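PDB 3IO0: EtuB protein from Clostridium kluyveri DSM 555, which probably forms part of the shell of a bacterial microcompartment linked to ethanol utilisation, assembling as a trimer of chains that each carry two tandem BMC domains. Local coordinates for residues A[48-53]-A[121-126]; A[80-85]-A[186-191]; A[147-152]-A[202-207]. One frame throughout, in Å; residues are numbered along the deposited sequence.

From the N terminus, the chain passes 48-53 at the start of helix 50-61 and then 80-85 on the approach to strand 84-90. Strand 120-127 meets 48-53 and closes interaction 1. Strand 145-152 follows and opens interaction 3. Segment 186-191 then returns to 80-85 and closes interaction 2, which crosses interaction 1. Residues 202-207 of helix 197-217 reach back to 147-152 in interaction 3. This one follows interaction 1 in series and crosses interaction 2. Interactions 1 and 2 join the two tandem BMC repeats. Interaction 3 lies within the second, where strands 120-127, 145-152 and 189-195 run side by side in one sheet.

Interaction 1: residues A[48-53]-A[121-126]; sequences GAPAQM and HLEVQY
This contact lies at the junction of the two tandem BMC repeats. P50 and A51, in the first turn of helix 50-61, rest on E123 and Q125 of strand 120-127. A49 is the N-cap residue of the helix. The E123 side chain runs out fully extended, with CG anti to the backbone N (chi1 180°), and carries its carboxylate up to the helix start. P50 crosses it at a slant, and P50 CD lies 3.4 Å from E123 OE1. E123 OE2 sits 3.2 Å from A51 N. A carboxylate near a helix N terminus would probably be stabilised there. Q125 bends at chi2 (-67°) and lays its amide beside E123. Q125 NE2 gives a straight hydrogen bond to the anti lone pair of E123 OE2, at 3.1 Å and 179°, and the oxygen lies in the amide plane. Q125 NE2 also bonds Y110 O, so two acceptors fix the turn of the amide. P50 CB touches Q125 CG at 3.8 Å, and A51 CB approaches Q125 NE2 at 3.6 Å. On neighbouring strand 145-152, H150 NE2 makes a weak hydrogen bond to E123 OE1, and I148 packs on P50. Further along, M53 packs against helix 132-138.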
# COMPACT_ATOMS: atom_id res chain seq x y z
N GLY A 48 -12.84 -4.37 0.81
CA GLY A 48 -13.24 -4.84 2.14
C GLY A 48 -12.51 -6.10 2.54
O GLY A 48 -11.78 -6.68 1.73
N ALA A 49 -12.71 -6.52 3.79
CA ALA A 49 -12.11 -7.74 4.31
C ALA A 49 -12.91 -8.36 5.45
O ALA A 49 -13.19 -9.56 5.41
CB ALA A 49 -10.66 -7.51 4.72
N PRO A 50 -13.28 -7.55 6.48
CA PRO A 50 -14.12 -8.14 7.55
C PRO A 50 -15.45 -8.71 7.03
O PRO A 50 -15.85 -9.79 7.47
CB PRO A 50 -14.34 -6.96 8.52
CG PRO A 50 -13.20 -6.04 8.25
CD PRO A 50 -12.96 -6.14 6.77
N ALA A 51 -16.09 -8.02 6.09
CA ALA A 51 -17.35 -8.51 5.52
C ALA A 51 -17.19 -9.91 4.92
O ALA A 51 -17.97 -10.82 5.23
CB ALA A 51 -17.87 -7.54 4.48
N GLN A 52 -16.17 -10.08 4.07
CA GLN A 52 -15.93 -11.36 3.42
C GLN A 52 -15.52 -12.39 4.45
O GLN A 52 -15.92 -13.54 4.38
CB GLN A 52 -14.87 -11.24 2.33
CG GLN A 52 -15.34 -10.56 1.04
CD GLN A 52 -15.19 -9.05 1.06
OE1 GLN A 52 -15.01 -8.44 2.11
NE2 GLN A 52 -15.27 -8.44 -0.11
N MET A 53 -14.71 -11.96 5.42
CA MET A 53 -14.30 -12.84 6.52
C MET A 53 -15.54 -13.34 7.26
O MET A 53 -15.64 -14.54 7.53
CB MET A 53 -13.33 -12.13 7.47
CG MET A 53 -11.99 -11.74 6.84
SD MET A 53 -10.65 -11.39 8.02
CE MET A 53 -10.98 -9.68 8.38
N HIS A 121 -14.34 5.68 5.56
CA HIS A 121 -15.35 4.66 5.74
C HIS A 121 -15.48 4.25 7.20
O HIS A 121 -14.63 4.57 8.03
CB HIS A 121 -15.01 3.43 4.89
CG HIS A 121 -13.61 2.92 5.10
ND1 HIS A 121 -13.24 2.19 6.21
CD2 HIS A 121 -12.50 3.03 4.34
CE1 HIS A 121 -11.97 1.87 6.13
NE2 HIS A 121 -11.49 2.37 5.00
N LEU A 122 -16.56 3.54 7.50
CA LEU A 122 -16.75 2.93 8.80
C LEU A 122 -17.25 1.51 8.60
O LEU A 122 -18.03 1.25 7.68
CB LEU A 122 -17.77 3.73 9.60
CG LEU A 122 -18.15 3.16 10.98
CD1 LEU A 122 -17.08 3.45 12.00
CD2 LEU A 122 -19.47 3.73 11.45
N GLU A 123 -16.78 0.58 9.42
CA GLU A 123 -17.24 -0.80 9.33
C GLU A 123 -17.25 -1.44 10.69
O GLU A 123 -16.25 -1.42 11.43
CB GLU A 123 -16.39 -1.63 8.37
CG GLU A 123 -16.84 -3.10 8.25
CD GLU A 123 -16.07 -3.88 7.19
OE1 GLU A 123 -14.98 -3.44 6.79
OE2 GLU A 123 -16.57 -4.94 6.75
N VAL A 124 -18.39 -2.02 11.02
CA VAL A 124 -18.56 -2.71 12.28
C VAL A 124 -19.23 -4.05 11.98
O VAL A 124 -20.32 -4.09 11.41
CB VAL A 124 -19.41 -1.87 13.25
CG1 VAL A 124 -19.37 -2.47 14.62
CG2 VAL A 124 -18.90 -0.45 13.32
N GLN A 125 -18.55 -5.14 12.33
CA GLN A 125 -19.05 -6.49 12.09
C GLN A 125 -19.25 -7.23 13.39
O GLN A 125 -18.56 -6.96 14.38
CB GLN A 125 -18.08 -7.28 11.21
CG GLN A 125 -17.92 -6.76 9.77
CD GLN A 125 -19.18 -6.92 8.91
OE1 GLN A 125 -20.19 -7.50 9.34
NE2 GLN A 125 -19.11 -6.40 7.69
N TYR A 126 -20.17 -8.19 13.37
CA TYR A 126 -20.48 -9.00 14.55
C TYR A 126 -20.69 -10.46 14.18
O TYR A 126 -21.21 -10.75 13.10
CB TYR A 126 -21.75 -8.47 15.24
CG TYR A 126 -22.28 -9.38 16.33
CD1 TYR A 126 -21.63 -9.50 17.55
CD2 TYR A 126 -23.44 -10.14 16.12
CE1 TYR A 126 -22.10 -10.35 18.54
CE2 TYR A 126 -23.92 -10.99 17.11
CZ TYR A 126 -23.24 -11.09 18.31
OH TYR A 126 -23.70 -11.91 19.31

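Interaction 2: residues A[80-85]-A[186-191]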
# COMPACT_ATOMS: atom_id res chain seq x y z
N ALA A 80 -9.27 3.42 1.39
CA ALA A 80 -8.25 3.51 2.42
C ALA A 80 -8.05 2.20 3.22
O ALA A 80 -7.29 2.18 4.19
CB ALA A 80 -8.61 4.65 3.38
N GLY A 81 -8.73 1.11 2.82
CA GLY A 81 -8.70 -0.18 3.53
C GLY A 81 -8.04 -1.34 2.80
O GLY A 81 -7.19 -1.15 1.92
N HIS A 82 -8.42 -2.54 3.19
CA HIS A 82 -8.03 -3.79 2.51
C HIS A 82 -9.20 -4.15 1.55
O HIS A 82 -10.29 -3.60 1.73
CB HIS A 82 -7.85 -4.85 3.59
CG HIS A 82 -6.91 -4.45 4.69
ND1 HIS A 82 -7.35 -4.05 5.94
CD2 HIS A 82 -5.56 -4.44 4.76
CE1 HIS A 82 -6.31 -3.80 6.72
NE2 HIS A 82 -5.21 -4.03 6.02
N GLY A 83 -9.08 -5.05 0.56
CA GLY A 83 -8.06 -6.05 0.35
C GLY A 83 -8.46 -7.38 1.00
O GLY A 83 -8.26 -7.54 2.21
N ILE A 84 -9.01 -8.34 0.26
CA ILE A 84 -9.19 -9.66 0.91
C ILE A 84 -8.85 -10.90 0.07
O ILE A 84 -9.25 -11.00 -1.09
CB ILE A 84 -10.55 -9.79 1.65
CG1 ILE A 84 -10.62 -11.09 2.44
CG2 ILE A 84 -11.69 -9.70 0.71
CD1 ILE A 84 -9.76 -11.13 3.69
N PHE A 85 -8.11 -11.83 0.67
CA PHE A 85 -7.73 -13.07 -0.00
C PHE A 85 -7.77 -14.25 0.96
O PHE A 85 -6.90 -14.42 1.81
CB PHE A 85 -6.35 -12.93 -0.63
CG PHE A 85 -5.85 -14.18 -1.32
CD1 PHE A 85 -6.47 -14.65 -2.48
CD2 PHE A 85 -4.74 -14.86 -0.84
CE1 PHE A 85 -6.00 -15.80 -3.13
CE2 PHE A 85 -4.27 -16.00 -1.47
CZ PHE A 85 -4.90 -16.47 -2.63
N THR A 186 -3.04 0.60 5.89
CA THR A 186 -4.31 1.23 5.58
C THR A 186 -4.44 2.48 6.44
O THR A 186 -3.74 2.61 7.45
CB THR A 186 -5.47 0.25 5.80
OG1 THR A 186 -5.43 -0.26 7.14
CG2 THR A 186 -5.36 -0.92 4.84
N ASN A 187 -5.29 3.41 6.06
CA ASN A 187 -5.48 4.58 6.91
C ASN A 187 -6.59 4.33 7.93
O ASN A 187 -7.59 5.04 7.97
CB ASN A 187 -5.73 5.83 6.08
CG ASN A 187 -5.38 7.10 6.83
OD1 ASN A 187 -5.52 7.19 8.06
ND2 ASN A 187 -4.92 8.11 6.10
N GLU A 188 -6.40 3.30 8.76
CA GLU A 188 -7.42 2.88 9.71
C GLU A 188 -6.84 2.62 11.09
O GLU A 188 -5.66 2.29 11.23
CB GLU A 188 -8.06 1.57 9.25
CG GLU A 188 -8.71 1.57 7.88
CD GLU A 188 -8.89 0.17 7.34
OE1 GLU A 188 -7.99 -0.67 7.57
OE2 GLU A 188 -9.92 -0.11 6.69
N ILE A 189 -7.69 2.76 12.11
CA ILE A 189 -7.49 2.07 13.39
C ILE A 189 -8.50 0.92 13.46
O ILE A 189 -9.70 1.14 13.30
CB ILE A 189 -7.63 3.01 14.61
CG1 ILE A 189 -6.44 3.97 14.70
CG2 ILE A 189 -7.77 2.21 15.90
CD1 ILE A 189 -5.14 3.32 15.12
N LEU A 190 -7.99 -0.29 13.66
CA LEU A 190 -8.84 -1.47 13.79
C LEU A 190 -8.80 -2.04 15.20
O LEU A 190 -7.75 -2.08 15.84
CB LEU A 190 -8.45 -2.55 12.78
CG LEU A 190 -9.22 -3.88 12.81
CD1 LEU A 190 -9.66 -4.30 11.41
CD2 LEU A 190 -8.41 -4.96 13.48
N ILE A 191 -9.96 -2.49 15.68
CA ILE A 191 -10.08 -3.09 16.99
C ILE A 191 -10.87 -4.37 16.84
O ILE A 191 -11.76 -4.48 16.00
CB ILE A 191 -10.66 -2.06 18.04
CG1 ILE A 191 -9.50 -1.34 18.69
CG2 ILE A 191 -11.47 -2.69 19.16
CD1 ILE A 191 -8.32 -2.22 18.90
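The backbones come together in loop regions, with the CA atoms of G81 and T186 5.0 Å apart and a cis peptide bond before A80. N187 N donates to A80 O at 3.0 Å, in the carbonyl plane, with an N-H...O angle of 144°. The T186 methyl lies over one face of the H82 ring in a CH-pi contact. T186 CG2 is 3.5 Å from the ring centroid of H82 and 16° off the normal. T186 chi1 places CG2 anti to the carbonyl carbon, over the ring, and leaves OG1 facing E188. T186 OG1 donates to E188 OE1 at 2.6 Å, from above the carboxylate plane. The other oxygen, E188 OE2, packs 3.4 Å from G81 CA. H82 and E188 lie obliquely, with ring and carboxylate planes 59° apart. H82 NE2 is hydrogen-bonded to the backbone N of S184, which probably helps to fix the ring's rotation. N187 ND2 is hydrogen-bonded to D75 OD2 and A45 O, both of a neighbouring subunit. N187 centres an inverse gamma turn on the way into strand 189-195. The arrangement belongs to a join between BMC repeats, as in trimeric tandem-BMC shell proteins, whose six domains form a pseudohexamer.

Interaction 3: residues A[147-152]-A[202-207]; sequences GIMHAA and QSLTAA
M149, on strand 145-152, packs against L204 and A207 of helix 197-217. This is helix-on-sheet packing in the alpha/beta fold of a BMC domain. The strand and helix segments run nearly parallel, 17° apart, and their axes approach to 9.2 Å. The M149 side chain leaves the strand with its CB toward the helix. CG comes next, and M149 CG lies 4.2 Å from A207 CB. M149 SD follows and rests 4.0 Å from the same A207 CB. The chain bends about the CG-SD bond (chi3 -88°). The bend swings the terminal methyl away from A207 and toward L204. M149 CE then touches L204 CD1 at 3.7 Å, the two side chains crossing at a slant. On its other flank M149 meets I191 of strand 189-195. V160 and A164 of helix 154-167 pack on M149 as well, so the thioether is set between the sheet and two helices. L204 also reaches along the strand to G147, and both its methyls lie near G147 CA. It packs too on V124 and Y126 of strand 120-127. The contact is buried and apolar. Its last touch is between L204 CD2 and G147 CA, at 3.9 Å.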
# COMPACT_ATOMS: atom_id res chain seq x y z
N GLY A 147 -16.37 -9.09 17.72
CA GLY A 147 -16.63 -7.83 17.02
C GLY A 147 -15.43 -7.30 16.26
O GLY A 147 -14.29 -7.46 16.71
N ILE A 148 -15.69 -6.66 15.11
CA ILE A 148 -14.63 -6.02 14.33
C ILE A 148 -14.96 -4.56 13.98
O ILE A 148 -16.04 -4.26 13.47
CB ILE A 148 -14.32 -6.80 13.04
CG1 ILE A 148 -13.92 -8.23 13.37
CG2 ILE A 148 -13.22 -6.10 12.23
CD1 ILE A 148 -13.98 -9.15 12.19
N MET A 149 -14.01 -3.67 14.26
CA MET A 149 -14.20 -2.24 14.11
C MET A 149 -13.07 -1.66 13.32
O MET A 149 -11.91 -2.00 13.56
CB MET A 149 -14.07 -1.58 15.48
CG MET A 149 -15.32 -1.38 16.23
SD MET A 149 -14.84 -1.31 17.96
CE MET A 149 -14.91 -3.05 18.33
N HIS A 150 -13.39 -0.74 12.42
CA HIS A 150 -12.40 0.19 11.92
C HIS A 150 -13.05 1.35 11.21
O HIS A 150 -14.21 1.26 10.79
CB HIS A 150 -11.38 -0.51 11.01
CG HIS A 150 -11.99 -1.13 9.80
ND1 HIS A 150 -12.33 -0.39 8.68
CD2 HIS A 150 -12.33 -2.40 9.52
CE1 HIS A 150 -12.85 -1.19 7.77
NE2 HIS A 150 -12.87 -2.42 8.26
N ALA A 151 -12.31 2.44 11.10
CA ALA A 151 -12.73 3.58 10.31
C ALA A 151 -11.51 4.29 9.72
O ALA A 151 -10.40 4.22 10.27
CB ALA A 151 -13.56 4.53 11.14
N ALA A 152 -11.72 4.94 8.57
CA ALA A 152 -10.69 5.72 7.90
C ALA A 152 -11.24 7.13 7.75
O ALA A 152 -12.42 7.29 7.47
CB ALA A 152 -10.38 5.14 6.55
N GLN A 202 -23.48 -4.25 22.50
CA GLN A 202 -23.60 -2.92 23.09
C GLN A 202 -22.41 -2.02 22.68
O GLN A 202 -22.61 -0.84 22.32
CB GLN A 202 -23.70 -3.06 24.60
CG GLN A 202 -24.47 -1.98 25.34
CD GLN A 202 -24.27 -2.09 26.85
OE1 GLN A 202 -24.11 -1.09 27.54
NE2 GLN A 202 -24.23 -3.33 27.37
N SER A 203 -21.20 -2.59 22.73
CA SER A 203 -19.96 -1.93 22.29
C SER A 203 -19.97 -1.58 20.81
O SER A 203 -19.73 -0.43 20.43
CB SER A 203 -18.75 -2.81 22.57
OG SER A 203 -18.42 -2.82 23.94
N LEU A 204 -20.25 -2.58 19.98
CA LEU A 204 -20.32 -2.39 18.55
C LEU A 204 -21.24 -1.24 18.16
O LEU A 204 -20.93 -0.46 17.26
CB LEU A 204 -20.78 -3.69 17.89
CG LEU A 204 -19.77 -4.66 17.26
CD1 LEU A 204 -18.32 -4.30 17.51
CD2 LEU A 204 -20.06 -6.09 17.70
N THR A 205 -22.37 -1.13 18.86
CA THR A 205 -23.40 -0.18 18.46
C THR A 205 -23.02 1.24 18.83
O THR A 205 -23.26 2.17 18.03
CB THR A 205 -24.77 -0.50 19.08
OG1 THR A 205 -25.00 -1.91 18.97
CG2 THR A 205 -25.88 0.24 18.33
N ALA A 206 -22.46 1.40 20.02
CA ALA A 206 -21.99 2.70 20.47
C ALA A 206 -20.87 3.16 19.54
O ALA A 206 -20.82 4.32 19.13
CB ALA A 206 -21.51 2.63 21.90
N ALA A 207 -19.99 2.21 19.20
CA ALA A 207 -18.85 2.47 18.34
C ALA A 207 -19.30 2.93 16.96
O ALA A 207 -18.82 3.96 16.47
CB ALA A 207 -17.97 1.24 18.25